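Sodium/sialic acid symporter SiaT (Proteus mirabilis, PDB 5NV9) couples the inward flow of sodium ions to the uptake of the sialic acid N-acetylneuraminic acid across the bacterial inner membrane. Local coordinates at residues 238-243 with 457-463; 442-447 with 464-469; 84-89 with 247-251. One frame throughout, in Å; residues are numbered along the deposited sequence.

Contact 1: 238-243 with 457-463; sequences VLMIGF and NFFFYGV. With SLB (N-acetyl-beta-neuraminic acid), chain D.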
loop_
_atom_site.group_PDB
_atom_site.type_symbol
_atom_site.label_atom_id
_atom_site.label_comp_id
_atom_site.label_asym_id
_atom_site.label_seq_id
_atom_site.Cartn_x
_atom_site.Cartn_y
_atom_site.Cartn_z
ATOM N N VAL A 238 -6.954 14.328 -14.611
ATOM C CA VAL A 238 -5.994 14.500 -13.467
ATOM C C VAL A 238 -5.709 13.210 -12.681
ATOM O O VAL A 238 -4.558 12.811 -12.451
ATOM C CB VAL A 238 -6.485 15.624 -12.543
ATOM C CG1 VAL A 238 -5.553 15.784 -11.344
ATOM C CG2 VAL A 238 -6.569 16.914 -13.360
ATOM N N LEU A 239 -6.777 12.514 -12.290
ATOM C CA LEU A 239 -6.618 11.255 -11.606
ATOM C C LEU A 239 -6.037 10.128 -12.513
ATOM O O LEU A 239 -5.325 9.279 -12.017
ATOM C CB LEU A 239 -7.911 10.831 -10.897
ATOM C CG LEU A 239 -9.079 10.478 -11.781
ATOM C CD1 LEU A 239 -8.897 9.057 -12.261
ATOM C CD2 LEU A 239 -10.421 10.599 -11.054
HETATM N N MSE A 240 -6.278 10.149 -13.821
HETATM C CA MSE A 240 -5.633 9.211 -14.727
HETATM C C MSE A 240 -4.126 9.403 -14.776
HETATM O O MSE A 240 -3.394 8.440 -14.602
HETATM C CB MSE A 240 -6.189 9.282 -16.139
HETATM C CG MSE A 240 -7.502 8.524 -16.155
HETATM SE SE MSE A 240 -8.408 8.706 -17.907
HETATM C CE MSE A 240 -7.543 7.074 -18.623
ATOM N N ILE A 241 -3.642 10.630 -14.991
ATOM C CA ILE A 241 -2.204 10.867 -14.965
ATOM C C ILE A 241 -1.644 10.645 -13.562
ATOM O O ILE A 241 -0.618 9.971 -13.406
ATOM C CB ILE A 241 -1.795 12.278 -15.420
ATOM C CG1 ILE A 241 -2.522 12.670 -16.685
ATOM C CG2 ILE A 241 -0.299 12.299 -15.745
ATOM C CD1 ILE A 241 -2.638 14.175 -16.803
ATOM N N GLY A 242 -2.361 11.137 -12.547
ATOM C CA GLY A 242 -1.963 10.935 -11.152
ATOM C C GLY A 242 -1.872 9.455 -10.755
ATOM O O GLY A 242 -0.848 9.005 -10.194
ATOM N N PHE A 243 -2.917 8.665 -11.043
ATOM C CA PHE A 243 -2.857 7.234 -10.714
ATOM C C PHE A 243 -1.843 6.437 -11.548
ATOM O O PHE A 243 -1.215 5.487 -11.006
ATOM C CB PHE A 243 -4.223 6.544 -10.761
ATOM C CG PHE A 243 -5.036 6.749 -9.512
ATOM C CD1 PHE A 243 -4.486 6.546 -8.277
ATOM C CD2 PHE A 243 -6.321 7.224 -9.576
ATOM C CE1 PHE A 243 -5.218 6.756 -7.095
ATOM C CE2 PHE A 243 -7.056 7.437 -8.414
ATOM C CZ PHE A 243 -6.510 7.204 -7.164
ATOM N N ASN A 457 -3.375 20.435 -7.736
ATOM C CA ASN A 457 -3.967 19.243 -7.187
ATOM C C ASN A 457 -2.875 18.239 -6.751
ATOM O O ASN A 457 -1.813 18.131 -7.360
ATOM C CB ASN A 457 -4.939 18.653 -8.258
ATOM C CG ASN A 457 -5.722 17.455 -7.702
ATOM O OD1 ASN A 457 -5.196 16.329 -7.649
ATOM N ND2 ASN A 457 -6.910 17.717 -7.182
ATOM N N PHE A 458 -3.105 17.511 -5.675
ATOM C CA PHE A 458 -2.105 16.533 -5.169
ATOM C C PHE A 458 -1.722 15.459 -6.177
ATOM O O PHE A 458 -0.629 14.907 -6.104
ATOM C CB PHE A 458 -2.582 15.880 -3.855
ATOM C CG PHE A 458 -3.737 14.946 -4.041
ATOM C CD1 PHE A 458 -5.050 15.429 -4.011
ATOM C CD2 PHE A 458 -3.527 13.608 -4.247
ATOM C CE1 PHE A 458 -6.132 14.583 -4.189
ATOM C CE2 PHE A 458 -4.605 12.747 -4.415
ATOM C CZ PHE A 458 -5.905 13.242 -4.406
ATOM N N PHE A 459 -2.607 15.142 -7.112
ATOM C CA PHE A 459 -2.286 14.170 -8.157
ATOM C C PHE A 459 -1.096 14.561 -9.035
ATOM O O PHE A 459 -0.488 13.688 -9.669
ATOM C CB PHE A 459 -3.484 13.828 -9.053
ATOM C CG PHE A 459 -4.423 12.812 -8.453
ATOM C CD1 PHE A 459 -4.003 11.518 -8.175
ATOM C CD2 PHE A 459 -5.744 13.178 -8.133
ATOM C CE1 PHE A 459 -4.883 10.570 -7.633
ATOM C CE2 PHE A 459 -6.631 12.243 -7.621
ATOM C CZ PHE A 459 -6.194 10.941 -7.352
ATOM N N PHE A 460 -0.766 15.840 -9.059
ATOM C CA PHE A 460 0.356 16.307 -9.842
ATOM C C PHE A 460 1.723 16.116 -9.188
ATOM O O PHE A 460 2.719 16.224 -9.876
ATOM C CB PHE A 460 0.141 17.758 -10.186
ATOM C CG PHE A 460 -0.878 17.957 -11.278
ATOM C CD1 PHE A 460 -0.687 17.404 -12.503
ATOM C CD2 PHE A 460 -2.055 18.681 -11.049
ATOM C CE1 PHE A 460 -1.640 17.546 -13.532
ATOM C CE2 PHE A 460 -2.970 18.861 -12.060
ATOM C CZ PHE A 460 -2.772 18.288 -13.309
ATOM N N TYR A 461 1.766 15.921 -7.864
ATOM C CA TYR A 461 3.015 15.845 -7.146
ATOM C C TYR A 461 3.889 14.701 -7.656
ATOM O O TYR A 461 5.088 14.908 -7.856
ATOM C CB TYR A 461 2.842 15.708 -5.636
ATOM C CG TYR A 461 2.029 16.785 -4.930
ATOM C CD1 TYR A 461 1.799 18.013 -5.490
ATOM C CD2 TYR A 461 1.525 16.556 -3.675
ATOM C CE1 TYR A 461 1.062 18.981 -4.835
ATOM C CE2 TYR A 461 0.754 17.503 -3.028
ATOM C CZ TYR A 461 0.549 18.706 -3.622
ATOM O OH TYR A 461 -0.183 19.641 -3.017
ATOM N N GLY A 462 3.288 13.536 -7.894
ATOM C CA GLY A 462 4.029 12.347 -8.348
ATOM C C GLY A 462 4.572 12.492 -9.759
ATOM O O GLY A 462 5.719 12.139 -10.018
ATOM N N VAL A 463 3.747 13.029 -10.657
ATOM C CA VAL A 463 4.068 13.202 -12.072
ATOM C C VAL A 463 5.264 14.191 -12.207
ATOM O O VAL A 463 6.236 13.951 -12.923
ATOM C CB VAL A 463 2.847 13.812 -12.852
ATOM C CG1 VAL A 463 3.109 13.754 -14.354
ATOM C CG2 VAL A 463 1.549 13.075 -12.534
HETATM C C1 SLB D . -4.375 1.525 0.044
HETATM C C2 SLB D . -3.960 1.832 -1.369
HETATM C C3 SLB D . -4.232 3.291 -1.655
HETATM C C4 SLB D . -4.038 3.648 -3.146
HETATM C C5 SLB D . -5.008 2.748 -3.912
HETATM C C6 SLB D . -4.705 1.267 -3.601
HETATM C C7 SLB D . -5.632 0.262 -4.298
HETATM C C8 SLB D . -5.290 -1.159 -3.931
HETATM C C9 SLB D . -6.100 -2.162 -4.752
HETATM C C10 SLB D . -5.954 3.385 -6.100
HETATM C C11 SLB D . -5.737 3.226 -7.582
HETATM N N5 SLB D . -4.912 2.980 -5.360
HETATM O O1A SLB D . -5.556 1.074 0.241
HETATM O O1B SLB D . -3.539 1.780 0.992
HETATM O O2 SLB D . -2.551 1.534 -1.580
HETATM O O4 SLB D . -4.364 5.058 -3.403
HETATM O O6 SLB D . -4.818 1.026 -2.201
HETATM O O7 SLB D . -6.993 0.466 -3.904
HETATM O O8 SLB D . -3.900 -1.390 -4.126
HETATM O O9 SLB D . -5.776 -2.106 -6.164
HETATM O O10 SLB D . -7.021 3.797 -5.615
#
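Phe459 is the knob of this contact: its side chain drops into a hole on helix 236-253 lined by Val238, Leu239, Gly242 and Phe243. At the root, Phe459 CB lies 3.7 Å from Val238 CG1. The ring turns in beside the backbone N of Phe459 (chi1 -81°): CG passes Val238 O and Gly242 CA, and CD1 settles 3.7 Å from Gly242 CA, where helix 236-253 carries no side chain. That glycine also lets the backbones close up, with Gly242 CA 3.5 Å from Phe459 O in a CA-H...O contact. On the other flank CD2 lies by Leu239 CA and Val238 CG1, CE2 meets Leu239 CB, and Leu239 CA stands over the ring centre, 4.0 Å from the centroid, a CH-pi contact. In this LeuT-fold transporter the knob joins transmembrane helix 236-253 to the start of the last one, 459-475, and the end of the Phe459 ring backs Phe243, a residue of the sialic acid pocket, from the second shell. There CE1 and CZ present the edge to the face of Phe243 in a T-shaped pair, centroids 4.9 Å apart and planes at 68°. The opposite face of Phe243 takes the acetyl methyl C11 of the bound N-acetyl-beta-neuraminic acid, 3.6 Å from Phe243 CD1. Asn457 OD1 caps the helix by accepting from Phe459 N at 2.9 Å, while Asn457 ND2 is bonded to Thr232 O and Ser234 OG.

Contact 2: 442-447 with 464-469; sequences VSIIAV and IGSMSV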
loop_
_atom_site.group_PDB
_atom_site.type_symbol
_atom_site.label_atom_id
_atom_site.label_comp_id
_atom_site.label_asym_id
_atom_site.label_seq_id
_atom_site.Cartn_x
_atom_site.Cartn_y
_atom_site.Cartn_z
ATOM N N VAL A 442 16.648 18.779 -8.943
ATOM C CA VAL A 442 15.583 19.428 -9.714
ATOM C C VAL A 442 14.187 18.968 -9.281
ATOM O O VAL A 442 13.287 19.811 -9.044
ATOM C CB VAL A 442 15.724 19.110 -11.198
ATOM C CG1 VAL A 442 14.453 19.541 -11.947
ATOM C CG2 VAL A 442 16.941 19.857 -11.763
ATOM N N SER A 443 14.037 17.643 -9.189
ATOM C CA SER A 443 12.809 17.001 -8.700
ATOM C C SER A 443 12.403 17.549 -7.335
ATOM O O SER A 443 11.264 17.976 -7.154
ATOM C CB SER A 443 12.995 15.483 -8.618
ATOM O OG SER A 443 11.730 14.860 -8.508
ATOM N N ILE A 444 13.335 17.607 -6.386
ATOM C CA ILE A 444 12.980 18.005 -5.035
ATOM C C ILE A 444 12.440 19.427 -4.973
ATOM O O ILE A 444 11.421 19.704 -4.325
ATOM C CB ILE A 444 14.143 17.811 -4.058
ATOM C CG1 ILE A 444 14.285 16.306 -3.722
ATOM C CG2 ILE A 444 13.941 18.641 -2.792
ATOM C CD1 ILE A 444 15.594 16.020 -3.021
ATOM N N ILE A 445 13.133 20.316 -5.668
ATOM C CA ILE A 445 12.756 21.684 -5.743
ATOM C C ILE A 445 11.389 21.866 -6.410
ATOM O O ILE A 445 10.578 22.748 -6.014
ATOM C CB ILE A 445 13.831 22.464 -6.544
ATOM C CG1 ILE A 445 15.109 22.616 -5.739
ATOM C CG2 ILE A 445 13.316 23.823 -6.918
ATOM C CD1 ILE A 445 16.264 23.232 -6.528
ATOM N N ALA A 446 11.157 21.087 -7.459
ATOM C CA ALA A 446 9.949 21.215 -8.213
ATOM C C ALA A 446 8.757 20.761 -7.386
ATOM O O ALA A 446 7.724 21.440 -7.421
ATOM C CB ALA A 446 10.020 20.415 -9.504
ATOM N N VAL A 447 8.916 19.646 -6.667
ATOM C CA VAL A 447 7.837 19.130 -5.833
ATOM C C VAL A 447 7.549 20.033 -4.643
ATOM O O VAL A 447 6.370 20.190 -4.292
ATOM C CB VAL A 447 8.000 17.637 -5.376
ATOM C CG1 VAL A 447 8.253 16.775 -6.592
ATOM C CG2 VAL A 447 9.117 17.413 -4.361
ATOM N N ILE A 464 5.176 15.291 -11.452
ATOM C CA ILE A 464 6.171 16.369 -11.453
ATOM C C ILE A 464 7.480 15.794 -10.941
ATOM O O ILE A 464 8.523 16.002 -11.538
ATOM C CB ILE A 464 5.704 17.579 -10.581
ATOM C CG1 ILE A 464 4.726 18.465 -11.412
ATOM C CG2 ILE A 464 6.877 18.423 -10.091
ATOM C CD1 ILE A 464 3.875 19.434 -10.631
ATOM N N GLY A 465 7.405 15.116 -9.808
ATOM C CA GLY A 465 8.568 14.512 -9.212
ATOM C C GLY A 465 9.231 13.526 -10.162
ATOM O O GLY A 465 10.433 13.598 -10.398
ATOM N N SER A 466 8.437 12.624 -10.718
ATOM C CA SER A 466 8.951 11.624 -11.644
ATOM C C SER A 466 9.542 12.240 -12.888
ATOM O O SER A 466 10.681 11.948 -13.236
ATOM C CB SER A 466 7.856 10.621 -12.037
ATOM O OG SER A 466 7.673 9.700 -10.968
HETATM N N MSE A 467 8.750 13.051 -13.572
HETATM C CA MSE A 467 9.167 13.584 -14.887
HETATM C C MSE A 467 10.341 14.570 -14.776
HETATM O O MSE A 467 11.087 14.742 -15.732
HETATM C CB MSE A 467 7.985 14.153 -15.642
HETATM C CG MSE A 467 6.999 13.071 -16.071
HETATM SE SE MSE A 467 7.879 11.587 -17.067
HETATM C CE MSE A 467 8.764 12.710 -18.423
ATOM N N SER A 468 10.516 15.204 -13.610
ATOM C CA SER A 468 11.635 16.092 -13.364
ATOM C C SER A 468 12.980 15.307 -13.359
ATOM O O SER A 468 14.002 15.759 -13.884
ATOM C CB SER A 468 11.498 16.791 -12.007
ATOM O OG SER A 468 10.580 17.873 -11.992
ATOM N N VAL A 469 12.995 14.133 -12.711
ATOM C CA VAL A 469 14.153 13.283 -12.720
ATOM C C VAL A 469 14.446 12.828 -14.167
ATOM O O VAL A 469 15.606 12.901 -14.641
ATOM C CB VAL A 469 14.002 12.072 -11.728
ATOM C CG1 VAL A 469 15.226 11.187 -11.804
ATOM C CG2 VAL A 469 13.895 12.550 -10.291
#
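Two consecutive transmembrane helices, 433-452 and 459-475, pack here as a near-antiparallel hairpin at the C-terminal end of the fold, away from the substrate and sodium sites. Their local axes run 8.2 Å apart at 150°, an approach that the small residues Ser443, Ala446, Gly465 and Ser468 at the interface allow. Ser443 makes the polar link: its OG, swung anti to its own backbone N (chi1 -164°), donates to Gly465 O at 2.6 Å, approaching the carbonyl well to the side with a C=O...O angle of 112°. Beside that bond, Ser443 CB presses on Val469 CG2 at 3.5 Å, and Val447 CG1 lies equally tight against Gly465 CA. Ser468 CB rests on Ser443 CA, 3.6 Å away, while its OG turns back along its own helix to Ile464 O. Ala446 CB lies 3.8 Å from Ile464 CG2. It also touches the Ser468 hydroxyl. Pro417 of helix 415-427 adds a third wall, against Ser443 and Val469. The two hydroxyls thus divide their work: one spends its proton across the interface, the other within its helix, where Ile464 O takes Ser468 N and OG from opposite faces of its plane. Both serines can therefore pack among apolar groups with their donors satisfied.

Contact 3: 84-89 with 247-251; sequences LAIAIL and NIQQF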
loop_
_atom_site.group_PDB
_atom_site.type_symbol
_atom_site.label_atom_id
_atom_site.label_comp_id
_atom_site.label_asym_id
_atom_site.label_seq_id
_atom_site.Cartn_x
_atom_site.Cartn_y
_atom_site.Cartn_z
ATOM N N LEU A 84 -5.602 1.117 -14.351
ATOM C CA LEU A 84 -4.267 1.572 -14.781
ATOM C C LEU A 84 -3.180 0.763 -14.075
ATOM O O LEU A 84 -2.115 0.667 -14.564
ATOM C CB LEU A 84 -4.039 3.045 -14.475
ATOM C CG LEU A 84 -4.929 3.976 -15.298
ATOM C CD1 LEU A 84 -4.799 5.445 -14.853
ATOM C CD2 LEU A 84 -4.640 3.819 -16.776
ATOM N N ALA A 85 -3.487 0.213 -12.916
ATOM C CA ALA A 85 -2.542 -0.547 -12.078
ATOM C C ALA A 85 -2.371 -1.912 -12.697
ATOM O O ALA A 85 -1.314 -2.530 -12.556
ATOM C CB ALA A 85 -3.057 -0.679 -10.661
ATOM N N ILE A 86 -3.414 -2.392 -13.367
ATOM C CA ILE A 86 -3.304 -3.640 -14.103
ATOM C C ILE A 86 -2.604 -3.382 -15.437
ATOM O O ILE A 86 -1.714 -4.128 -15.808
ATOM C CB ILE A 86 -4.678 -4.259 -14.346
ATOM C CG1 ILE A 86 -5.345 -4.556 -13.014
ATOM C CG2 ILE A 86 -4.600 -5.489 -15.259
ATOM C CD1 ILE A 86 -6.789 -4.978 -13.183
ATOM N N ALA A 87 -3.009 -2.331 -16.152
ATOM C CA ALA A 87 -2.419 -2.024 -17.446
ATOM C C ALA A 87 -0.907 -1.852 -17.464
ATOM O O ALA A 87 -0.275 -2.134 -18.459
ATOM C CB ALA A 87 -3.057 -0.770 -18.009
ATOM N N ILE A 88 -0.298 -1.356 -16.398
ATOM C CA ILE A 88 1.166 -1.250 -16.379
ATOM C C ILE A 88 1.899 -2.561 -16.082
ATOM O O ILE A 88 3.100 -2.629 -16.325
ATOM C CB ILE A 88 1.686 -0.197 -15.365
ATOM C CG1 ILE A 88 1.271 -0.535 -13.955
ATOM C CG2 ILE A 88 1.192 1.212 -15.746
ATOM C CD1 ILE A 88 2.193 0.012 -12.899
ATOM N N LEU A 89 1.222 -3.603 -15.582
ATOM C CA LEU A 89 1.926 -4.830 -15.152
ATOM C C LEU A 89 2.820 -5.538 -16.189
ATOM O O LEU A 89 3.874 -6.021 -15.823
ATOM C CB LEU A 89 0.969 -5.858 -14.481
ATOM C CG LEU A 89 0.346 -5.370 -13.158
ATOM C CD1 LEU A 89 -0.655 -6.341 -12.526
ATOM C CD2 LEU A 89 1.397 -4.952 -12.139
ATOM N N ASN A 247 0.866 4.385 -9.525
ATOM C CA ASN A 247 0.893 2.955 -9.775
ATOM C C ASN A 247 2.290 2.557 -10.238
ATOM O O ASN A 247 2.799 1.527 -9.797
ATOM C CB ASN A 247 -0.175 2.495 -10.821
ATOM C CG ASN A 247 -1.613 2.566 -10.274
ATOM O OD1 ASN A 247 -1.824 2.437 -9.082
ATOM N ND2 ASN A 247 -2.574 2.840 -11.135
ATOM N N ILE A 248 2.942 3.375 -11.087
ATOM C CA ILE A 248 4.304 3.075 -11.454
ATOM C C ILE A 248 5.153 3.100 -10.170
ATOM O O ILE A 248 6.022 2.237 -9.947
ATOM C CB ILE A 248 4.849 4.020 -12.523
ATOM C CG1 ILE A 248 4.083 3.781 -13.834
ATOM C CG2 ILE A 248 6.294 3.724 -12.820
ATOM C CD1 ILE A 248 4.054 5.028 -14.719
ATOM N N GLN A 249 4.937 4.086 -9.335
ATOM C CA GLN A 249 5.681 4.100 -8.041
ATOM C C GLN A 249 5.487 2.785 -7.307
ATOM O O GLN A 249 6.441 2.140 -6.845
ATOM C CB GLN A 249 5.213 5.242 -7.165
ATOM C CG GLN A 249 5.890 5.205 -5.814
ATOM C CD GLN A 249 5.608 6.433 -4.970
ATOM O OE1 GLN A 249 5.488 7.552 -5.468
ATOM N NE2 GLN A 249 5.569 6.239 -3.674
ATOM N N GLN A 250 4.242 2.408 -7.166
ATOM C CA GLN A 250 3.864 1.220 -6.306
ATOM C C GLN A 250 4.491 -0.079 -6.796
ATOM O O GLN A 250 5.011 -0.839 -6.008
ATOM C CB GLN A 250 2.343 1.077 -6.234
ATOM C CG GLN A 250 1.787 -0.056 -5.360
ATOM C CD GLN A 250 2.104 0.132 -3.887
ATOM O OE1 GLN A 250 1.274 0.642 -3.115
ATOM N NE2 GLN A 250 3.320 -0.262 -3.487
ATOM N N PHE A 251 4.495 -0.277 -8.111
ATOM C CA PHE A 251 4.928 -1.517 -8.717
ATOM C C PHE A 251 6.347 -1.604 -9.230
ATOM O O PHE A 251 6.769 -2.727 -9.541
ATOM C CB PHE A 251 3.879 -1.951 -9.779
ATOM C CG PHE A 251 2.555 -2.282 -9.161
ATOM C CD1 PHE A 251 2.310 -3.555 -8.660
ATOM C CD2 PHE A 251 1.574 -1.299 -8.998
ATOM C CE1 PHE A 251 1.101 -3.858 -8.045
ATOM C CE2 PHE A 251 0.354 -1.590 -8.378
ATOM C CZ PHE A 251 0.131 -2.880 -7.908
#
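The amide of Asn247 lies with one face over Ala85, CB standing almost over CG, 3.6 Å away, and with ND2 above Ala85 CA. Although ND2 comes within 3.3 Å of Ala85 N, both are donors and no bond joins them; ND2 gives its hydrogen bond to Gly81 O, one turn earlier on helix 80-87. Ile88 carries CG1 between its backbone N and carbonyl carbon (chi1 60°), and this sends CD1 over to helix 236-253, 3.5 Å from Asn247 O and 4.1 Å from Phe251 CB. CG2 of Ile88 faces Ile248 CG1 more loosely. Phe251, one helical turn beyond Asn247, turns its ring so that the carbonyl oxygen of Asn247 lies at the ring edge, in its plane. Leu89 CD2 comes up to the same ring at a slant, 3.9 Å from Phe251 CD1, and Ala85 CB approaches CE2 of Phe251 at 4.2 Å. This joins the transmembrane segment carrying 84-89 to helix 236-253, next to the sialic acid pocket: the Asn247 side chain is about 4 Å from the bound sugar, Gly81 and Gln82 belong to the pocket, and the Phe251 side chain is about 4 Å from that of Thr58. No hydrogen bond joins 84-89 to 247-251; the buried Asn247 ND2 is satisfied just outside, at Gly81 O, while the rest of the meeting is apolar packing.

How the contacts relate
From the N terminus, the chain first passes 84-89, then runs through more than 150 mostly helical residues before 247-251 closes contact 3. On the way it has already passed 238-243, whose partner 457-463 arrives only near the C-terminal end, so contacts 1 and 3 cross and share helix 236-253. Met240 O and Leu84 CD1 touch between them. Contact 2 is a short-range closure, 464-469 folding back on 442-447; it crosses contact 1, shares helix 459-475 with it, and follows contact 3 in series. Helix 459-475 thus joins the hairpin at the end of the chain to helix 236-253, which reaches on to the pocket-lining helix 80-87.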